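Local coordinates for SusD superfamily protein (Bacteroides thetaiotaomicron VPI-5482, PDB 3HDX) that probably binds polysaccharide at the bacterial outer membrane, as a homologue of the starch-binding protein SusD, at residues Ser146-Asp151 with Asn468-Gln473; Trp75-Ala80 with Arg127-Val132; Lys71-Arg76 with Pro459-Ile464. One frame throughout, in Å; residues are numbered along the deposited sequence. Where two conformers were deposited one is given.

Contact 1 (Ser146-Asp151 with Asn468-Gln473)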
loop_
_atom_site.group_PDB
_atom_site.type_symbol
_atom_site.label_atom_id
_atom_site.label_comp_id
_atom_site.label_asym_id
_atom_site.label_seq_id
_atom_site.Cartn_x
_atom_site.Cartn_y
_atom_site.Cartn_z
ATOM N N SER A 146 26.258 10.336 7.691
ATOM C CA SER A 146 27.277 9.323 7.399
ATOM C C SER A 146 27.087 8.163 8.367
ATOM O O SER A 146 27.525 8.194 9.542
ATOM C CB SER A 146 28.692 9.869 7.505
ATOM O OG SER A 146 29.614 8.844 7.213
HETATM N N MSE A 147 26.407 7.128 7.870
HETATM C CA MSE A 147 26.080 5.950 8.659
HETATM C C MSE A 147 25.766 4.791 7.722
HETATM O O MSE A 147 25.379 5.026 6.566
HETATM C CB MSE A 147 24.858 6.265 9.571
HETATM C CG MSE A 147 23.560 6.525 8.817
HETATM SE SE MSE A 147 21.995 6.635 9.919
HETATM C CE MSE A 147 22.093 4.923 10.715
ATOM N N PRO A 148 25.889 3.553 8.211
ATOM C CA PRO A 148 25.558 2.427 7.393
ATOM C C PRO A 148 24.028 2.199 7.328
ATOM O O PRO A 148 23.220 2.848 8.006
ATOM C CB PRO A 148 26.265 1.281 8.101
ATOM C CG PRO A 148 26.160 1.674 9.545
ATOM C CD PRO A 148 26.336 3.130 9.560
ATOM N N ARG A 149 23.669 1.251 6.501
ATOM C CA ARG A 149 22.311 0.716 6.501
ATOM C C ARG A 149 22.097 0.062 7.873
ATOM O O ARG A 149 23.013 -0.587 8.433
ATOM C CB ARG A 149 22.157 -0.297 5.367
ATOM C CG ARG A 149 22.351 0.335 3.999
ATOM C CD ARG A 149 22.455 -0.664 2.893
ATOM N NE ARG A 149 21.179 -1.341 2.693
ATOM C CZ ARG A 149 20.991 -2.415 1.946
ATOM N NH1 ARG A 149 22.008 -2.992 1.280
ATOM N NH2 ARG A 149 19.781 -2.957 1.916
ATOM N N THR A 150 20.914 0.268 8.428
ATOM C CA THR A 150 20.533 -0.290 9.732
ATOM C C THR A 150 19.750 -1.569 9.496
ATOM O O THR A 150 18.954 -1.635 8.561
ATOM C CB THR A 150 19.677 0.731 10.519
ATOM O OG1 THR A 150 20.383 1.984 10.590
ATOM C CG2 THR A 150 19.333 0.218 11.955
ATOM N N ASP A 151 19.968 -2.558 10.361
ATOM C CA ASP A 151 19.246 -3.816 10.283
ATOM C C ASP A 151 17.723 -3.555 10.154
ATOM O O ASP A 151 17.155 -2.751 10.903
ATOM C CB ASP A 151 19.499 -4.641 11.539
ATOM C CG ASP A 151 18.915 -5.982 11.439
ATOM O OD1 ASP A 151 19.530 -6.862 10.825
ATOM O OD2 ASP A 151 17.821 -6.164 11.963
ATOM N N ASN A 468 27.718 8.154 -0.435
ATOM C CA ASN A 468 27.672 7.749 0.990
ATOM C C ASN A 468 28.437 6.429 1.171
ATOM O O ASN A 468 27.854 5.341 1.096
ATOM C CB ASN A 468 26.188 7.588 1.422
ATOM C CG ASN A 468 25.305 8.800 1.057
ATOM O OD1 ASN A 468 25.426 9.855 1.669
ATOM N ND2 ASN A 468 24.388 8.632 0.053
ATOM N N SER A 469 29.749 6.533 1.435
ATOM C CA SER A 469 30.647 5.373 1.461
ATOM C C SER A 469 30.315 4.289 2.497
ATOM O O SER A 469 30.768 3.153 2.344
ATOM C CB SER A 469 32.133 5.806 1.633
ATOM O OG SER A 469 32.324 6.372 2.911
ATOM N N GLN A 470 29.521 4.601 3.529
ATOM C CA GLN A 470 29.176 3.555 4.507
ATOM C C GLN A 470 28.004 2.698 4.048
ATOM O O GLN A 470 27.732 1.705 4.703
ATOM C CB GLN A 470 28.842 4.156 5.873
ATOM C CG GLN A 470 30.039 4.870 6.530
ATOM C CD GLN A 470 29.874 4.891 8.042
ATOM O OE1 GLN A 470 29.828 3.834 8.693
ATOM N NE2 GLN A 470 29.765 6.058 8.591
ATOM N N ILE A 471 27.328 3.087 2.953
ATOM C CA ILE A 471 26.168 2.346 2.423
ATOM C C ILE A 471 26.665 1.219 1.530
ATOM O O ILE A 471 27.334 1.479 0.536
ATOM C CB ILE A 471 25.253 3.257 1.596
ATOM C CG1 ILE A 471 24.715 4.393 2.469
ATOM C CG2 ILE A 471 24.050 2.479 0.993
ATOM C CD1 ILE A 471 23.913 3.887 3.638
ATOM N N GLU A 472 26.346 -0.022 1.894
ATOM C CA GLU A 472 26.774 -1.234 1.180
ATOM C C GLU A 472 25.652 -1.754 0.284
ATOM O O GLU A 472 24.477 -1.724 0.641
ATOM C CB GLU A 472 27.160 -2.335 2.191
ATOM C CG GLU A 472 27.800 -3.611 1.591
ATOM C CD GLU A 472 27.955 -4.751 2.601
ATOM O OE1 GLU A 472 27.357 -4.690 3.710
ATOM O OE2 GLU A 472 28.665 -5.718 2.268
ATOM N N GLN A 473 26.021 -2.257 -0.881
ATOM C CA GLN A 473 25.047 -2.827 -1.774
ATOM C C GLN A 473 24.519 -4.133 -1.186
ATOM O O GLN A 473 25.201 -4.820 -0.409
ATOM C CB GLN A 473 25.713 -3.109 -3.133
ATOM C CG GLN A 473 24.815 -3.678 -4.225
ATOM C CD GLN A 473 23.630 -2.802 -4.491
ATOM O OE1 GLN A 473 22.564 -2.961 -3.846
ATOM N NE2 GLN A 473 23.830 -1.788 -5.340
HETATM O O HOH W 1 25.624 -0.207 4.787
#
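A type I beta turn, Asn468 to Ile471, directly follows helix 462-467 and sets Gln470 and Ile471 against Ser146, Pro148 and Arg149 in the loop that leads to helix 152-169. Arg149 makes the main polar link. Its NH1 donates to Glu472 O at 2.8 Å, with the oxygen at the guanidinium edge, 14° out of plane. A bend at chi3 (68°) swings the head group to that carbonyl, while the methylene CG lies 3.9 Å from Ile471 CD1 in one of two isoleucine conformers, the side chains crossing at about a right angle. Arginine suits the place because it offers both an apolar stem and several donors; NH2 binds Asp131 O. Water 1 ties the backbones, accepting from Arg149 N and Glu472 N and donating to Gln470 O at 2.8 Å. Pro148, with no amide hydrogen to satisfy, brings its CA to 3.5 Å from Gln470 O in a CA-H...O contact. Gln470 runs beside Pro148, and its NE2 donates in the amide plane to Ser146 OG at 3.1 Å, a bond made doubtful by a second serine conformer. Ile471 also rests on Ile465 of helix 462-467 and on Pro133, in the loop after helix 104-129.

Contact 2 (Trp75-Ala80 with Arg127-Val132); sequences WRRFYA and RIWGDV
Ile128, in the last turn of helix 104-129, brings CD1 to 4.4 Å from Phe78 CZ, a loose apolar touch near the start of helix 76-91. Its CG2 branch lies over the centre of one face of the next residue, Trp129. The opposite face of that indole takes Trp75: CB sits 3.6 Å from the centroid of the Trp129 six-membered ring in a CH-pi contact, 14° off the normal. Trp75 also turns its six-membered edge to the face of the Trp129 five-membered ring, an edge-to-face pair with centroids 5.2 Å apart and planes at 79°. The backbone places Trp75 CB over the Trp129 indole; chi1 of 60° then turns the Trp75 ring so that its CE3 edge meets the same face. Phe78 CD2 comes to the Trp129 edge, 3.8 Å from CZ3, completing an aromatic cluster. Replacing Trp129 by an alanine removes the whole indole, which is likely to open a gap between Ile128 and Trp75 and leave the Trp75 edge without its aromatic face. Gly130 then ends the helix with positive phi, where a CB would collide with the preceding carbonyl oxygen. Asp131 directs OD1 to Ala152 N, at the beginning of helix 152-169. Finally Val132, compact and branched, packs CG1 4.0 Å from Trp75 CZ3 and CB 3.5 Å from Tyr79 OH, whose hydroxyl is hydrogen-bonded to Pro133 O. Tyr79 also lays its CE2 above a face of Trp75. The contact thus joins the first turn of helix 76-91 to the end of helix 104-129; Met125 of the latter touches Trp75, Phe78 and Tyr79, and helix 11-30 meets Phe78 through Ala28 and Leu29.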
loop_
_atom_site.group_PDB
_atom_site.type_symbol
_atom_site.label_atom_id
_atom_site.label_comp_id
_atom_site.label_asym_id
_atom_site.label_seq_id
_atom_site.Cartn_x
_atom_site.Cartn_y
_atom_site.Cartn_z
ATOM N N TRP A 75 16.429 5.488 -3.151
ATOM C CA TRP A 75 15.509 5.717 -2.038
ATOM C C TRP A 75 15.336 7.178 -1.570
ATOM O O TRP A 75 14.687 7.421 -0.578
ATOM C CB TRP A 75 15.836 4.777 -0.846
ATOM C CG TRP A 75 17.216 4.941 -0.283
ATOM C CD1 TRP A 75 17.961 6.108 -0.142
ATOM C CD2 TRP A 75 18.025 3.897 0.253
ATOM N NE1 TRP A 75 19.167 5.824 0.442
ATOM C CE2 TRP A 75 19.228 4.489 0.715
ATOM C CE3 TRP A 75 17.855 2.508 0.403
ATOM C CZ2 TRP A 75 20.246 3.744 1.279
ATOM C CZ3 TRP A 75 18.860 1.773 0.983
ATOM C CH2 TRP A 75 20.058 2.386 1.383
ATOM N N ARG A 76 15.917 8.153 -2.288
ATOM C CA ARG A 76 15.877 9.553 -1.842
ATOM C C ARG A 76 14.464 10.050 -1.489
ATOM O O ARG A 76 14.291 10.745 -0.491
ATOM C CB ARG A 76 16.568 10.462 -2.888
ATOM C CG ARG A 76 16.772 11.891 -2.469
ATOM C CD ARG A 76 17.488 12.763 -3.534
ATOM N NE ARG A 76 17.673 14.123 -3.027
ATOM C CZ ARG A 76 18.773 14.554 -2.415
ATOM N NH1 ARG A 76 19.814 13.748 -2.254
ATOM N NH2 ARG A 76 18.840 15.803 -1.972
ATOM N N ARG A 77 13.482 9.737 -2.345
ATOM C CA ARG A 77 12.120 10.178 -2.136
ATOM C C ARG A 77 11.509 9.738 -0.799
ATOM O O ARG A 77 10.686 10.447 -0.236
ATOM C CB ARG A 77 11.224 9.781 -3.311
ATOM C CG ARG A 77 11.091 8.281 -3.514
ATOM C CD ARG A 77 10.510 7.932 -4.897
ATOM N NE ARG A 77 10.319 6.491 -5.085
ATOM C CZ ARG A 77 11.282 5.619 -5.425
ATOM N NH1 ARG A 77 12.566 6.012 -5.548
ATOM N NH2 ARG A 77 10.985 4.328 -5.641
ATOM N N PHE A 78 11.951 8.598 -0.292
ATOM C CA PHE A 78 11.529 8.159 1.043
ATOM C C PHE A 78 12.168 9.000 2.144
ATOM O O PHE A 78 11.484 9.409 3.064
ATOM C CB PHE A 78 11.748 6.659 1.218
ATOM C CG PHE A 78 10.826 5.858 0.360
ATOM C CD1 PHE A 78 9.535 5.564 0.837
ATOM C CD2 PHE A 78 11.159 5.496 -0.930
ATOM C CE1 PHE A 78 8.635 4.856 0.042
ATOM C CE2 PHE A 78 10.232 4.810 -1.718
ATOM C CZ PHE A 78 8.999 4.499 -1.233
ATOM N N TYR A 79 13.468 9.253 2.047
ATOM C CA TYR A 79 14.146 10.134 3.011
ATOM C C TYR A 79 13.594 11.565 2.941
ATOM O O TYR A 79 13.584 12.264 3.959
ATOM C CB TYR A 79 15.676 10.061 2.929
ATOM C CG TYR A 79 16.133 8.759 3.487
ATOM C CD1 TYR A 79 16.099 8.555 4.877
ATOM C CD2 TYR A 79 16.578 7.729 2.681
ATOM C CE1 TYR A 79 16.450 7.345 5.424
ATOM C CE2 TYR A 79 16.939 6.540 3.226
ATOM C CZ TYR A 79 16.886 6.347 4.601
ATOM O OH TYR A 79 17.209 5.115 5.088
ATOM N N ALA A 80 13.054 11.988 1.782
ATOM C CA ALA A 80 12.408 13.304 1.724
ATOM C C ALA A 80 11.211 13.368 2.686
ATOM O O ALA A 80 10.974 14.393 3.343
ATOM C CB ALA A 80 11.990 13.676 0.289
ATOM N N ARG A 127 10.349 -2.935 3.155
ATOM C CA ARG A 127 9.872 -4.028 2.315
ATOM C C ARG A 127 10.597 -4.056 0.963
ATOM O O ARG A 127 10.758 -5.134 0.375
ATOM C CB ARG A 127 8.383 -3.940 2.028
ATOM C CG ARG A 127 7.488 -4.111 3.247
ATOM C CD ARG A 127 6.053 -4.397 2.786
ATOM N NE ARG A 127 5.541 -3.333 1.941
ATOM C CZ ARG A 127 4.269 -3.237 1.532
ATOM N NH1 ARG A 127 3.357 -4.121 1.896
ATOM N NH2 ARG A 127 3.915 -2.234 0.768
ATOM N N ILE A 128 10.997 -2.873 0.474
ATOM C CA ILE A 128 11.646 -2.739 -0.837
ATOM C C ILE A 128 13.137 -3.081 -0.804
ATOM O O ILE A 128 13.604 -3.860 -1.632
ATOM C CB ILE A 128 11.376 -1.327 -1.455
ATOM C CG1 ILE A 128 9.890 -1.152 -1.774
ATOM C CG2 ILE A 128 12.207 -1.093 -2.708
ATOM C CD1 ILE A 128 9.503 0.227 -2.210
ATOM N N TRP A 129 13.861 -2.479 0.122
ATOM C CA TRP A 129 15.321 -2.566 0.182
ATOM C C TRP A 129 15.866 -3.429 1.313
ATOM O O TRP A 129 17.024 -3.814 1.274
ATOM C CB TRP A 129 15.956 -1.155 0.280
ATOM C CG TRP A 129 15.867 -0.359 -0.980
ATOM C CD1 TRP A 129 16.693 -0.461 -2.083
ATOM C CD2 TRP A 129 14.942 0.688 -1.274
ATOM N NE1 TRP A 129 16.296 0.434 -3.042
ATOM C CE2 TRP A 129 15.226 1.153 -2.565
ATOM C CE3 TRP A 129 13.875 1.263 -0.577
ATOM C CZ2 TRP A 129 14.478 2.155 -3.164
ATOM C CZ3 TRP A 129 13.126 2.247 -1.180
ATOM C CH2 TRP A 129 13.439 2.693 -2.453
ATOM N N GLY A 130 15.039 -3.746 2.309
ATOM C CA GLY A 130 15.523 -4.467 3.487
ATOM C C GLY A 130 16.175 -3.469 4.449
ATOM O O GLY A 130 15.545 -2.521 4.904
ATOM N N ASP A 131 17.463 -3.655 4.724
ATOM C CA ASP A 131 18.180 -2.773 5.614
ATOM C C ASP A 131 18.236 -1.379 4.994
ATOM O O ASP A 131 18.524 -1.237 3.807
ATOM C CB ASP A 131 19.616 -3.258 5.847
ATOM C CG ASP A 131 19.726 -4.623 6.509
ATOM O OD1 ASP A 131 18.738 -5.198 7.041
ATOM O OD2 ASP A 131 20.897 -5.123 6.505
ATOM N N VAL A 132 17.997 -0.347 5.799
ATOM C CA VAL A 132 18.068 1.044 5.329
ATOM C C VAL A 132 18.622 1.891 6.467
ATOM O O VAL A 132 18.418 1.534 7.653
ATOM C CB VAL A 132 16.686 1.617 4.858
ATOM C CG1 VAL A 132 16.102 0.822 3.698
ATOM C CG2 VAL A 132 15.707 1.660 6.036
#

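Contact 3 (Lys71-Arg76 with Pro459-Ile464); sequences KVSNWR and PVSEDI
Apolar packing joins Trp75 to Val460 and Ile464. Val460 CG2 is 3.8 Å from Trp75 CZ3, and its other branch, CG1, lies over one face of the indole toward the rim. Ile464 meets the pyrrole side, with CG2 3.7 Å from Trp75 NE1, while CD1 reaches back to Asn74 OD1; a branched isoleucine can serve both neighbours at once. Nearer the backbones the fit is close: Ser461 CB approaches Asn74 CA to 3.6 Å and Ser73 CB touches Pro459 O, so that small serines suit both segments.

Two helix N-termini lie side by side here, and each is furnished with a polar side chain that receives a backbone N-H. Asn74 forms an Asx turn just before helix 76-91. Its CG is anti to the backbone N (chi1 -176°), which carries OD1 round to accept from Arg76 N at 2.9 Å, with the donor in the carbonyl plane. Ser461 is the N-cap of helix 462-467, its OG accepting from Asp463 N at 3.2 Å.

Direct hydrogen bonding between the segments is slight, a weak bond from Ser461 N to Ser73 O. Water does more of the bridging. Water 2 donates to Ser73 O at 2.6 Å and accepts from both Trp75 N and Ser461 N, lying above the same indole face as Val460 CG1. Water 3 donates to Asp463 OD2 at 2.7 Å, accepts from Asn74 ND2 and also hydrogen-bonds Ser461 OG at 2.9 Å. Asparagine thus uses its two ends separately, oxygen for its own chain and nitrogen for the bridge to the cap of helix 462-467. The hydroxyl of Ser73 turns back to Lys70 O in helix 67-73.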
loop_
_atom_site.group_PDB
_atom_site.type_symbol
_atom_site.label_atom_id
_atom_site.label_comp_id
_atom_site.label_asym_id
_atom_site.label_seq_id
_atom_site.Cartn_x
_atom_site.Cartn_y
_atom_site.Cartn_z
ATOM N N LYS A 71 16.150 4.476 -11.324
ATOM C CA LYS A 71 15.316 5.499 -10.666
ATOM C C LYS A 71 14.479 4.947 -9.516
ATOM O O LYS A 71 14.415 5.527 -8.421
ATOM C CB LYS A 71 14.385 6.150 -11.688
ATOM C CG LYS A 71 15.107 7.064 -12.689
ATOM C CD LYS A 71 14.109 7.482 -13.760
ATOM C CE LYS A 71 14.518 8.723 -14.555
ATOM N NZ LYS A 71 13.563 8.744 -15.770
ATOM N N VAL A 72 13.828 3.828 -9.753
ATOM C CA VAL A 72 13.016 3.218 -8.672
ATOM C C VAL A 72 13.907 2.816 -7.495
ATOM O O VAL A 72 13.519 3.012 -6.347
ATOM C CB VAL A 72 12.227 2.001 -9.179
ATOM C CG1 VAL A 72 11.560 1.228 -8.043
ATOM C CG2 VAL A 72 11.177 2.459 -10.183
ATOM N N SER A 73 15.123 2.346 -7.797
ATOM C CA SER A 73 16.055 1.838 -6.804
ATOM C C SER A 73 16.684 2.905 -5.922
ATOM O O SER A 73 17.269 2.542 -4.919
ATOM C CB SER A 73 17.192 1.006 -7.437
ATOM O OG SER A 73 18.199 1.809 -8.000
ATOM N N ASN A 74 16.579 4.179 -6.284
ATOM C CA ASN A 74 17.121 5.281 -5.480
ATOM C C ASN A 74 16.067 5.635 -4.428
ATOM O O ASN A 74 14.993 6.071 -4.774
ATOM C CB ASN A 74 17.438 6.480 -6.400
ATOM C CG ASN A 74 18.092 7.635 -5.656
ATOM O OD1 ASN A 74 17.638 8.021 -4.585
ATOM N ND2 ASN A 74 19.151 8.209 -6.236
ATOM N N TRP A 75 16.429 5.488 -3.151
ATOM C CA TRP A 75 15.509 5.717 -2.038
ATOM C C TRP A 75 15.336 7.178 -1.570
ATOM O O TRP A 75 14.687 7.421 -0.578
ATOM C CB TRP A 75 15.836 4.777 -0.846
ATOM C CG TRP A 75 17.216 4.941 -0.283
ATOM C CD1 TRP A 75 17.961 6.108 -0.142
ATOM C CD2 TRP A 75 18.025 3.897 0.253
ATOM N NE1 TRP A 75 19.167 5.824 0.442
ATOM C CE2 TRP A 75 19.228 4.489 0.715
ATOM C CE3 TRP A 75 17.855 2.508 0.403
ATOM C CZ2 TRP A 75 20.246 3.744 1.279
ATOM C CZ3 TRP A 75 18.860 1.773 0.983
ATOM C CH2 TRP A 75 20.058 2.386 1.383
ATOM N N ARG A 76 15.917 8.153 -2.288
ATOM C CA ARG A 76 15.877 9.553 -1.842
ATOM C C ARG A 76 14.464 10.050 -1.489
ATOM O O ARG A 76 14.291 10.745 -0.491
ATOM C CB ARG A 76 16.568 10.462 -2.888
ATOM C CG ARG A 76 16.772 11.891 -2.469
ATOM C CD ARG A 76 17.488 12.763 -3.534
ATOM N NE ARG A 76 17.673 14.123 -3.027
ATOM C CZ ARG A 76 18.773 14.554 -2.415
ATOM N NH1 ARG A 76 19.814 13.748 -2.254
ATOM N NH2 ARG A 76 18.840 15.803 -1.972
ATOM N N PRO A 459 18.048 -3.525 -5.558
ATOM C CA PRO A 459 19.391 -2.999 -5.339
ATOM C C PRO A 459 19.325 -1.553 -4.803
ATOM O O PRO A 459 18.328 -0.872 -5.003
ATOM C CB PRO A 459 19.994 -3.001 -6.744
ATOM C CG PRO A 459 18.924 -3.112 -7.666
ATOM C CD PRO A 459 17.762 -3.712 -6.983
ATOM N N VAL A 460 20.374 -1.154 -4.082
ATOM C CA VAL A 460 20.608 0.224 -3.707
ATOM C C VAL A 460 21.178 0.939 -4.954
ATOM O O VAL A 460 22.026 0.406 -5.660
ATOM C CB VAL A 460 21.581 0.322 -2.497
ATOM C CG1 VAL A 460 21.898 1.790 -2.125
ATOM C CG2 VAL A 460 20.993 -0.421 -1.307
ATOM N N SER A 461 20.680 2.131 -5.241
ATOM C CA SER A 461 21.168 2.890 -6.396
ATOM C C SER A 461 22.666 3.164 -6.235
ATOM O O SER A 461 23.139 3.537 -5.155
ATOM C CB SER A 461 20.435 4.218 -6.543
ATOM O OG SER A 461 21.121 5.047 -7.499
ATOM N N GLU A 462 23.411 2.962 -7.318
ATOM C CA GLU A 462 24.863 3.216 -7.272
ATOM C C GLU A 462 25.184 4.689 -6.982
ATOM O O GLU A 462 26.191 4.977 -6.335
ATOM C CB GLU A 462 25.562 2.621 -8.507
ATOM C CG GLU A 462 25.584 1.003 -8.483
ATOM C CD GLU A 462 26.439 0.316 -7.352
ATOM O OE1 GLU A 462 27.387 0.980 -6.845
ATOM O OE2 GLU A 462 26.191 -0.901 -6.977
ATOM N N ASP A 463 24.276 5.601 -7.342
ATOM C CA ASP A 463 24.419 7.038 -7.006
ATOM C C ASP A 463 24.455 7.246 -5.484
ATOM O O ASP A 463 25.275 8.026 -4.978
ATOM C CB ASP A 463 23.287 7.893 -7.604
ATOM C CG ASP A 463 23.307 7.930 -9.152
ATOM O OD1 ASP A 463 24.370 7.650 -9.757
ATOM O OD2 ASP A 463 22.241 8.248 -9.744
ATOM N N ILE A 464 23.620 6.502 -4.770
ATOM C CA ILE A 464 23.568 6.566 -3.295
ATOM C C ILE A 464 24.892 6.063 -2.692
ATOM O O ILE A 464 25.458 6.703 -1.777
ATOM C CB ILE A 464 22.329 5.755 -2.732
ATOM C CG1 ILE A 464 20.967 6.377 -3.139
ATOM C CG2 ILE A 464 22.420 5.609 -1.221
ATOM C CD1 ILE A 464 20.635 7.703 -2.552
HETATM O O HOH W 2 18.800 3.442 -2.972
HETATM O O HOH W 3 19.892 7.217 -8.920
#

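How the contacts relate
Contacts 2 and 3 have centres about 8 Å apart and share Trp75, whose indole lies between the two. Trp129 NE1 also makes weak hydrogen bonds to Ser73 O and Pro459 O, both in contact 3, and Arg77 NH2 reaches Val72 O at 2.9 Å. Contact 1, centred about 12 Å from contact 2 and 13 Å from contact 3, is tied to both: Arg149 NH2 meets Asp131 O at 2.8 Å, and Gln473 OE1 meets Val460 N at 2.8 Å. Contacts 1 and 3 join parts of the chain more than 300 residues apart, bringing the C-terminal region against the end of helix 67-73 in contact 3 and against the loop before helix 152-169 in contact 1.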